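Local coordinates for protein endopolygalacturonase (Chondrostereum purpureum, PDB 1K5C) that probably hydrolyses the 1,4-alpha-D-galacturonosyl linkages of polygalacturonate, acting as an endopolygalacturonase of glycoside hydrolase family 28, at residues N279-A284 with N308-T313; L60-G65 with K102-G107. All coordinates share one frame; numbering follows the deposited sequence. Where two conformers were deposited one is given.

Contact 1. Residues N279-A284 with N308-T313; sequences NFTGGA and NWSQLT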
ATOM      1  N   ASN A 279      -4.604  14.546 -11.493  1.00 11.07           N
ATOM      2  CA  ASN A 279      -5.014  14.361 -12.889  1.00 11.08           C
ATOM      3  C   ASN A 279      -5.348  12.900 -13.167  1.00 11.02           C
ATOM      4  O   ASN A 279      -4.702  11.987 -12.607  1.00 11.76           O
ATOM      5  CB  ASN A 279      -3.861  14.774 -13.840  1.00 11.87           C
ATOM      6  CG  ASN A 279      -3.713  16.258 -14.028  1.00 13.51           C
ATOM      7  OD1 ASN A 279      -4.407  17.081 -13.470  1.00 13.62           O
ATOM      8  ND2 ASN A 279      -2.854  16.657 -15.013  1.00 16.47           N
ATOM      9  N   PHE A 280      -6.258  12.700 -14.117  1.00 10.71           N
ATOM     10  CA  PHE A 280      -6.502  11.390 -14.769  1.00 10.65           C
ATOM     11  C   PHE A 280      -6.216  11.647 -16.273  1.00 10.92           C
ATOM     12  O   PHE A 280      -7.071  12.160 -16.990  1.00 11.48           O
ATOM     13  CB  PHE A 280      -7.914  10.885 -14.599  1.00 11.38           C
ATOM     14  CG  PHE A 280      -8.286  10.471 -13.175  1.00 11.06           C
ATOM     15  CD1 PHE A 280      -8.653  11.390 -12.225  1.00 12.13           C
ATOM     16  CD2 PHE A 280      -8.270   9.092 -12.834  1.00 11.08           C
ATOM     17  CE1 PHE A 280      -9.038  10.993 -10.936  1.00 12.66           C
ATOM     18  CE2 PHE A 280      -8.652   8.710 -11.551  1.00 11.67           C
ATOM     19  CZ  PHE A 280      -9.031   9.641 -10.611  1.00 11.79           C
ATOM     20  N   THR A 281      -4.969  11.310 -16.674  1.00 11.19           N
ATOM     21  CA  THR A 281      -4.484  11.566 -18.045  1.00 11.93           C
ATOM     22  C   THR A 281      -3.755  10.334 -18.545  1.00 12.08           C
ATOM     23  O   THR A 281      -3.542   9.368 -17.834  1.00 13.58           O
ATOM     24  CB  THR A 281      -3.578  12.813 -18.064  1.00 12.15           C
ATOM     25  OG1 THR A 281      -2.542  12.601 -17.081  1.00 13.35           O
ATOM     26  CG2 THR A 281      -4.352  14.088 -17.744  1.00 12.90           C
ATOM     27  N   GLY A 282      -3.355  10.398 -19.837  1.00 12.58           N
ATOM     28  CA  GLY A 282      -2.604   9.281 -20.428  1.00 13.81           C
ATOM     29  C   GLY A 282      -3.596   8.247 -20.920  1.00 13.71           C
ATOM     30  O   GLY A 282      -4.541   8.576 -21.665  1.00 14.85           O
ATOM     31  N   GLY A 283      -3.402   6.997 -20.566  1.00 13.44           N
ATOM     32  CA  GLY A 283      -4.378   5.946 -20.933  1.00 14.21           C
ATOM     33  C   GLY A 283      -5.656   6.135 -20.129  1.00 13.67           C
ATOM     34  O   GLY A 283      -5.641   6.644 -18.988  1.00 13.27           O
ATOM     35  N   ALA A 284      -6.793   5.686 -20.680  1.00 14.84           N
ATOM     36  CA  ALA A 284      -8.054   5.743 -19.987  1.00 15.12           C
ATOM     37  C   ALA A 284      -7.969   5.045 -18.624  1.00 13.78           C
ATOM     38  O   ALA A 284      -7.506   3.901 -18.519  1.00 15.54           O
ATOM     39  CB  ALA A 284      -9.115   5.054 -20.835  1.00 19.92           C
ATOM     40  N   ASN A 308      -6.939  17.942 -14.487  1.00 11.15           N
ATOM     41  CA  ASN A 308      -7.361  17.437 -15.827  1.00 11.50           C
ATOM     42  C   ASN A 308      -7.784  15.966 -15.623  1.00 11.09           C
ATOM     43  O   ASN A 308      -6.902  15.131 -15.369  1.00 11.43           O
ATOM     44  CB  ASN A 308      -6.151  17.531 -16.773  1.00 11.61           C
ATOM     45  CG  ASN A 308      -6.540  17.119 -18.196  1.00 11.84           C
ATOM     46  OD1 ASN A 308      -7.518  16.386 -18.393  1.00 13.62           O
ATOM     47  ND2 ASN A 308      -5.800  17.608 -19.152  1.00 12.17           N
ATOM     48  N   TRP A 309      -9.089  15.734 -15.660  1.00 11.01           N
ATOM     49  CA  TRP A 309      -9.650  14.400 -15.469  1.00 11.58           C
ATOM     50  C   TRP A 309     -10.214  13.861 -16.791  1.00 11.34           C
ATOM     51  O   TRP A 309     -11.076  12.991 -16.832  1.00 11.88           O
ATOM     52  CB  TRP A 309     -10.758  14.436 -14.402  1.00 12.40           C
ATOM     53  CG  TRP A 309     -10.181  14.569 -13.010  1.00 12.01           C
ATOM     54  CD1 TRP A 309      -8.942  15.016 -12.605  1.00 11.72           C
ATOM     55  CD2 TRP A 309     -10.889  14.190 -11.802  1.00 12.75           C
ATOM     56  NE1 TRP A 309      -8.832  14.941 -11.213  1.00 12.45           N
ATOM     57  CE2 TRP A 309     -10.011  14.440 -10.719  1.00 12.57           C
ATOM     58  CE3 TRP A 309     -12.169  13.677 -11.562  1.00 14.69           C
ATOM     59  CZ2 TRP A 309     -10.425  14.163  -9.382  1.00 13.88           C
ATOM     60  CZ3 TRP A 309     -12.547  13.410 -10.250  1.00 16.83           C
ATOM     61  CH2 TRP A 309     -11.672  13.662  -9.180  1.00 15.41           C
ATOM     62  N   SER A 310      -9.610  14.317 -17.921  1.00 11.82           N
ATOM     63  CA  SER A 310     -10.161  13.980 -19.238  1.00 12.00           C
ATOM     64  C   SER A 310     -10.200  12.526 -19.502  1.00 11.70           C
ATOM     65  O   SER A 310     -11.076  12.078 -20.254  1.00 13.26           O
ATOM     66  CB  SER A 310      -9.306  14.704 -20.307  1.00 13.35           C
ATOM     67  OG  SER A 310      -7.914  14.301 -20.202  0.67 15.70           O
ATOM     68  N   GLN A 311      -9.262  11.735 -18.938  1.00 11.76           N
ATOM     69  CA  GLN A 311      -9.205  10.300 -19.263  1.00 12.66           C
ATOM     70  C   GLN A 311      -9.945   9.419 -18.257  1.00 12.40           C
ATOM     71  O   GLN A 311      -9.871   8.186 -18.365  1.00 13.33           O
ATOM     72  CB  GLN A 311      -7.740   9.853 -19.428  1.00 12.98           C
ATOM     73  CG  GLN A 311      -7.102  10.498 -20.700  1.00 14.55           C
ATOM     74  CD  GLN A 311      -7.767   9.934 -21.954  1.00 15.86           C
ATOM     75  OE1 GLN A 311      -8.758  10.449 -22.432  1.00 20.80           O
ATOM     76  NE2 GLN A 311      -7.265   8.836 -22.456  1.00 19.04           N
ATOM     77  N   LEU A 312     -10.703  10.027 -17.330  1.00 12.36           N
ATOM     78  CA  LEU A 312     -11.501   9.224 -16.390  1.00 12.37           C
ATOM     79  C   LEU A 312     -12.884   8.946 -16.958  1.00 12.33           C
ATOM     80  O   LEU A 312     -13.596   9.889 -17.370  1.00 13.20           O
ATOM     81  CB  LEU A 312     -11.644  10.018 -15.075  1.00 12.91           C
ATOM     82  CG  LEU A 312     -12.482   9.373 -13.995  1.00 13.22           C
ATOM     83  CD1 LEU A 312     -11.864   7.999 -13.565  1.00 14.50           C
ATOM     84  CD2 LEU A 312     -12.639  10.299 -12.778  1.00 15.45           C
ATOM     85  N   THR A 313     -13.302   7.703 -16.881  1.00 12.44           N
ATOM     86  CA  THR A 313     -14.710   7.311 -17.157  1.00 12.56           C
ATOM     87  C   THR A 313     -15.172   6.453 -15.975  1.00 13.14           C
ATOM     88  O   THR A 313     -14.534   5.422 -15.732  1.00 14.90           O
ATOM     89  CB  THR A 313     -14.864   6.557 -18.482  1.00 14.42           C
ATOM     90  OG1 THR A 313     -14.415   7.379 -19.552  1.00 15.96           O
ATOM     91  CG2 THR A 313     -16.318   6.130 -18.662  1.00 16.11           C
TER

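Contact 2. Residues L60-G65 with K102-G107; sequences LFTIDG and KIKGSG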
ATOM      1  N   LEU A  60       8.092  -8.075  12.221  1.00 10.81           N
ATOM      2  CA  LEU A  60       8.684  -9.363  12.568  1.00 11.07           C
ATOM      3  C   LEU A  60       9.880  -9.697  11.659  1.00 10.77           C
ATOM      4  O   LEU A  60      10.717 -10.529  12.059  1.00 11.62           O
ATOM      5  CB  LEU A  60       7.641 -10.482  12.478  1.00 11.28           C
ATOM      6  CG  LEU A  60       6.418 -10.309  13.385  1.00 11.05           C
ATOM      7  CD1 LEU A  60       5.502 -11.535  13.240  1.00 12.08           C
ATOM      8  CD2 LEU A  60       6.830 -10.078  14.854  1.00 12.09           C
ATOM      9  N   PHE A  61       9.967  -9.024  10.508  1.00 11.09           N
ATOM     10  CA  PHE A  61      11.087  -9.157   9.576  1.00 11.02           C
ATOM     11  C   PHE A  61      11.488  -7.758   9.171  1.00 10.61           C
ATOM     12  O   PHE A  61      10.609  -7.009   8.731  1.00 11.59           O
ATOM     13  CB  PHE A  61      10.654  -9.959   8.337  1.00 11.65           C
ATOM     14  CG  PHE A  61      11.722 -10.005   7.239  1.00 11.47           C
ATOM     15  CD1 PHE A  61      12.763 -10.879   7.328  1.00 13.34           C
ATOM     16  CD2 PHE A  61      11.657  -9.135   6.142  1.00 12.83           C
ATOM     17  CE1 PHE A  61      13.730 -10.925   6.315  1.00 14.10           C
ATOM     18  CE2 PHE A  61      12.599  -9.221   5.139  1.00 13.99           C
ATOM     19  CZ  PHE A  61      13.653 -10.114   5.235  1.00 13.34           C
ATOM     20  N   THR A  62      12.762  -7.426   9.291  1.00 10.80           N
ATOM     21  CA  THR A  62      13.286  -6.140   8.829  1.00 10.97           C
ATOM     22  C   THR A  62      14.528  -6.397   7.972  1.00 11.35           C
ATOM     23  O   THR A  62      15.438  -7.096   8.437  1.00 12.87           O
ATOM     24  CB  THR A  62      13.686  -5.238   9.995  1.00 11.90           C
ATOM     25  OG1 THR A  62      12.552  -5.014  10.853  1.00 12.37           O
ATOM     26  CG2 THR A  62      14.138  -3.857   9.514  1.00 13.81           C
ATOM     27  N   ILE A  63      14.571  -5.784   6.801  1.00 10.96           N
ATOM     28  CA  ILE A  63      15.792  -5.798   5.994  1.00 11.30           C
ATOM     29  C   ILE A  63      16.096  -4.352   5.647  1.00 11.36           C
ATOM     30  O   ILE A  63      15.220  -3.563   5.271  1.00 11.89           O
ATOM     31  CB  ILE A  63      15.650  -6.723   4.767  1.00 11.43           C
ATOM     32  CG1 ILE A  63      17.000  -6.795   4.002  1.00 12.25           C
ATOM     33  CG2 ILE A  63      14.490  -6.355   3.849  1.00 12.65           C
ATOM     34  CD1 ILE A  63      17.066  -7.946   3.042  1.00 13.07           C
ATOM     35  N   ASP A  64      17.377  -3.991   5.863  1.00 11.76           N
ATOM     36  CA  ASP A  64      17.831  -2.601   5.672  1.00 12.11           C
ATOM     37  C   ASP A  64      19.188  -2.657   5.035  1.00 12.02           C
ATOM     38  O   ASP A  64      20.116  -3.233   5.627  1.00 13.23           O
ATOM     39  CB  ASP A  64      17.870  -1.907   7.025  1.00 13.69           C
ATOM     40  CG  ASP A  64      18.197  -0.441   6.976  1.00 15.58           C
ATOM     41  OD1 ASP A  64      18.332   0.112   5.886  1.00 16.71           O
ATOM     42  OD2 ASP A  64      18.308   0.144   8.082  1.00 20.69           O
ATOM     43  N   GLY A  65      19.349  -2.078   3.851  1.00 12.19           N
ATOM     44  CA  GLY A  65      20.666  -2.038   3.214  1.00 12.63           C
ATOM     45  C   GLY A  65      20.579  -1.129   1.983  1.00 12.01           C
ATOM     46  O   GLY A  65      19.505  -0.624   1.647  1.00 12.69           O
ATOM     47  N   LYS A 102       9.278  -5.116   7.108  1.00 10.60           N
ATOM     48  CA  LYS A 102       9.765  -3.735   6.934  1.00 10.49           C
ATOM     49  C   LYS A 102      10.973  -3.782   6.019  1.00 10.19           C
ATOM     50  O   LYS A 102      11.914  -4.533   6.268  1.00 11.13           O
ATOM     51  CB  LYS A 102      10.164  -3.143   8.298  1.00 12.02           C
ATOM     52  CG  LYS A 102      10.881  -1.806   8.249  1.00 14.27           C
ATOM     53  CD  LYS A 102       9.991  -0.764   7.643  1.00 20.02           C
ATOM     54  CE  LYS A 102       9.872   0.470   8.467  1.00 17.32           C
ATOM     55  NZ  LYS A 102       9.015   1.493   7.799  1.00 14.54           N
ATOM     56  N   ILE A 103      10.930  -2.968   4.951  1.00 10.75           N
ATOM     57  CA  ILE A 103      12.008  -2.874   3.951  1.00 11.24           C
ATOM     58  C   ILE A 103      12.491  -1.430   3.928  1.00 11.59           C
ATOM     59  O   ILE A 103      11.686  -0.503   3.697  1.00 12.51           O
ATOM     60  CB  ILE A 103      11.549  -3.322   2.569  1.00 11.91           C
ATOM     61  CG1 ILE A 103      11.020  -4.753   2.589  1.00 12.92           C
ATOM     62  CG2 ILE A 103      12.688  -3.144   1.545  1.00 13.16           C
ATOM     63  CD1 ILE A 103      10.369  -5.214   1.305  1.00 13.90           C
ATOM     64  N   LYS A 104      13.797  -1.225   4.196  1.00 11.54           N
ATOM     65  CA  LYS A 104      14.402   0.074   4.281  1.00 12.24           C
ATOM     66  C   LYS A 104      15.635   0.132   3.371  1.00 11.47           C
ATOM     67  O   LYS A 104      16.285  -0.904   3.127  1.00 12.49           O
ATOM     68  CB  LYS A 104      14.885   0.364   5.736  1.00 13.84           C
ATOM     69  CG  LYS A 104      13.838   0.286   6.780  1.00 15.96           C
ATOM     70  CD  LYS A 104      14.400   0.772   8.100  1.00 22.82           C
ATOM     71  CE  LYS A 104      13.966   0.013   9.282  1.00 38.71           C
ATOM     72  NZ  LYS A 104      14.627   0.739  10.422  1.00 29.03           N
ATOM     73  N   GLY A 105      16.017   1.337   2.988  1.00 11.84           N
ATOM     74  CA  GLY A 105      17.254   1.553   2.242  1.00 11.72           C
ATOM     75  C   GLY A 105      16.954   1.652   0.740  1.00 11.67           C
ATOM     76  O   GLY A 105      16.173   2.488   0.311  1.00 12.66           O
ATOM     77  N   SER A 106      17.607   0.798  -0.050  1.00 11.54           N
ATOM     78  CA  SER A 106      17.453   0.880  -1.504  1.00 11.67           C
ATOM     79  C   SER A 106      17.794  -0.483  -2.113  1.00 11.53           C
ATOM     80  O   SER A 106      18.334  -1.373  -1.477  1.00 12.09           O
ATOM     81  CB  SER A 106      18.352   1.968  -2.100  1.00 11.68           C
ATOM     82  OG  SER A 106      19.728   1.784  -1.662  1.00 12.56           O
ATOM     83  N   GLY A 107      17.486  -0.587  -3.410  1.00 11.94           N
ATOM     84  CA  GLY A 107      17.736  -1.790  -4.175  1.00 12.15           C
ATOM     85  C   GLY A 107      16.498  -2.264  -4.905  1.00 11.21           C
ATOM     86  O   GLY A 107      15.603  -1.468  -5.223  1.00 12.01           O
TER
HETATM   87  O   HOH W   1      16.996  -0.640  10.381  1.00 29.83           O

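Contact 1. Residues N279-A284 with N308-T313
F280 meets W309 with its ring edge and L312 with one ring face. With CG anti to its own carbonyl carbon (chi1 -69°), CB and CG both rest on L312 CB. At the edge, CD1 sits over W309 CG and CD2, and CE1 lies 3.6 Å from W309 CE2, so the phenyl edge addresses the indole face in a T-shaped pair, planes at 76°. Over one face of the F280 ring, L312 CD1 lies by CD2 and CE2, and L312 CD2 makes a CH-pi contact 4.1 Å from the ring centroid, almost on its normal. Two successive coils of the right-handed parallel beta-helix meet here at a corner: F280 N donates to N308 O (2.8 Å), and Q311 N, inside the type I turn W309-L312, donates to F280 O (3.0 Å). Were W309 an alanine, a gap would probably open beside F280, whose edge would lose its aromatic partner, and V278 O would lose the indole NE1 donor. N308 OD1 accepts from S310 N in an Asx turn, while N308 N binds N279 OD1 at 2.9 Å from well above the amide carbonyl plane. At the corner itself the Q311 chain bends at chi2 (-67°), CG passes G282 O, and NE2 donates to that same oxygen at 2.8 Å.

Contact 2. Residues L60-G65 with K102-G107
K102 enters the pairing through its backbone: its N donates to F61 O at 2.8 Å and its O accepts from I63 N at 3.0 Å. Its side chain runs beside that of T62, CB near T62 OG1 and CG near T62 CG2, before bending away at chi2 (62°) so that NZ reaches S123 OG and G125 O on the following coil. I103 turns to the other face of the sheet, where its CG1 meets I63 CG2 at 4.0 Å, and Y109 touches both isoleucines. K104 N donates to I63 O at 2.9 Å. Its CB lies 3.5 Å from D64 OD1, its CD passes OD2, and its CE rests on T62 CG2. NZ stays 4.4 Å from D64 OD2, too far for a salt bridge, and a water accepts from NZ and donates to OD2, bridging the charges; D64 OD1 binds a glycerol, probably from the crystallisation liquor. K104 O receives a weak bond from G65 N. G105 has CA against G65 O, where a CB would clash with that oxygen. S106 N donates to G65 O at 2.9 Å, and its OG bonds D128 OD1 and G67 N. In-register parallel pairing, with isoleucine on isoleucine at I63 and I103 and carried into the corner at 105-107, is the coil-on-coil stacking of the pectin lyase-like right-handed parallel beta-helix.

From the N terminus the chain first reaches 60-65, continues through strands 68-71 and 76-78, and returns at 102-107, where contact 2 closes a loop of 36 residues. It then winds through the middle of the solenoid before 279-284; 23 residues later, 14 of them in strands, 308-313 closes contact 1. The two loops follow in series and neither nest nor cross. The centres of contact 1 and contact 2 are about 35 Å apart, on opposite sides of the chain's centre. Contact 2 joins neighbouring coils toward the N-terminal end on the sheet that contains strands 61-65 and 101-104; contact 1 joins coils toward the C-terminal end at a corner after strand 275-280.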